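Protein transport protein HOFQ (Aggregatibacter actinomycetemcomitans, PDB 2Y3M) is a secretin of the competence machinery whose extra-membranous domains bind DNA and probably take part in DNA uptake across the outer membrane. Local coordinates at residues I138-D141 with L146-I149. Residues are numbered along the deposited sequence; the frame is centred on the assembly and turned at random.
Sequences ITFD and LLLI
Thr139 and Leu148 sit opposite each other in an antiparallel beta hairpin, strands 137-141 and 146-151, within the secretin short-domain region. The hairpin lies inside a five-strand antiparallel sheet, between strands 67-76 and 106-111, in a protein whose extra-membranous domains share the type I KH fold. Their backbones exchange two hydrogen bonds: Thr139 N to Leu148 O at 2.9 Å, and Leu148 N back to Thr139 O at 2.8 Å. The pairing slackens toward the turn, with Asp141 N to Leu146 O a longer hydrogen bond, 3.2 Å. Leu148 O also takes a CA-H...O contact from Ile138, whose CA lies 3.2 Å away, so two donors on neighbouring residues share this one oxygen.

Ile138, Phe140, Leu147 and Ile149 form the buried apolar face. Leu147 reaches across with its CD2 branch, which touches both Ile138 CG2 (3.7 Å) and Phe140 CB (3.6 Å). CG of Phe140 stands between backbone N and carbonyl carbon (chi1 64°), which leads the ring off the partner strand to pack on Ala117 and Met121 of helix 117-125 and on Leu51 of the second subunit. Met121 also packs on Ile138 and Leu147, so this helix backs the hairpin.

The other face is more open. Here Thr139 OG1, anti to its own N (chi1 177°), makes a weak hydrogen bond to Ile72 O on strand 67-76, while its methyl CG2 presses tightly on Leu148 CB at 3.4 Å.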
# COMPACT_ATOMS: atom_id res chain seq x y z
N ILE B 138 1.84 21.23 21.16
CA ILE B 138 1.25 21.83 19.98
C ILE B 138 0.68 20.74 19.09
O ILE B 138 1.28 19.68 18.94
CB ILE B 138 2.25 22.71 19.20
CG1 ILE B 138 2.54 24.00 19.98
CG2 ILE B 138 1.71 23.04 17.81
CD1 ILE B 138 3.66 24.88 19.41
N THR B 139 -0.50 20.99 18.55
CA THR B 139 -1.07 20.13 17.54
C THR B 139 -1.38 21.01 16.32
O THR B 139 -1.96 22.09 16.45
CB THR B 139 -2.30 19.33 18.07
OG1 THR B 139 -2.87 18.55 17.01
CG2 THR B 139 -3.37 20.24 18.60
N PHE B 140 -0.95 20.56 15.15
CA PHE B 140 -1.06 21.38 13.94
C PHE B 140 -1.35 20.56 12.69
O PHE B 140 -1.20 19.34 12.70
CB PHE B 140 0.20 22.22 13.73
CG PHE B 140 1.45 21.42 13.48
CD1 PHE B 140 2.14 20.82 14.55
CD2 PHE B 140 1.96 21.28 12.19
CE1 PHE B 140 3.31 20.09 14.33
CE2 PHE B 140 3.12 20.54 11.95
CZ PHE B 140 3.81 19.95 13.02
N ASP B 141 -1.76 21.24 11.63
CA ASP B 141 -2.19 20.58 10.41
C ASP B 141 -2.04 21.53 9.22
O ASP B 141 -2.58 22.62 9.23
CB ASP B 141 -3.65 20.17 10.57
CG ASP B 141 -4.07 19.10 9.59
OD1 ASP B 141 -3.73 19.21 8.40
OD2 ASP B 141 -4.76 18.16 10.02
N LEU B 146 -4.05 25.16 10.69
CA LEU B 146 -4.28 25.62 12.06
C LEU B 146 -3.11 25.20 12.94
O LEU B 146 -2.45 24.20 12.66
CB LEU B 146 -5.56 25.00 12.63
CG LEU B 146 -6.92 25.26 11.99
CD1 LEU B 146 -7.94 24.25 12.50
CD2 LEU B 146 -7.41 26.67 12.25
N LEU B 147 -2.86 25.98 13.99
CA LEU B 147 -1.94 25.60 15.06
C LEU B 147 -2.69 25.72 16.38
O LEU B 147 -3.31 26.75 16.66
CB LEU B 147 -0.72 26.52 15.09
CG LEU B 147 0.53 26.26 14.24
CD1 LEU B 147 1.22 27.58 13.91
CD2 LEU B 147 1.50 25.36 14.95
N LEU B 148 -2.65 24.67 17.19
CA LEU B 148 -3.29 24.66 18.50
C LEU B 148 -2.19 24.50 19.55
O LEU B 148 -1.46 23.50 19.54
CB LEU B 148 -4.31 23.52 18.59
CG LEU B 148 -5.32 23.44 19.74
CD1 LEU B 148 -6.41 22.41 19.43
CD2 LEU B 148 -4.68 23.13 21.09
N ILE B 149 -2.08 25.47 20.45
CA ILE B 149 -1.05 25.44 21.48
C ILE B 149 -1.62 25.37 22.91
O ILE B 149 -2.59 26.05 23.24
CB ILE B 149 -0.05 26.62 21.34
CG1 ILE B 149 0.95 26.63 22.51
CG2 ILE B 149 -0.78 27.95 21.18
CD1 ILE B 149 2.08 27.61 22.36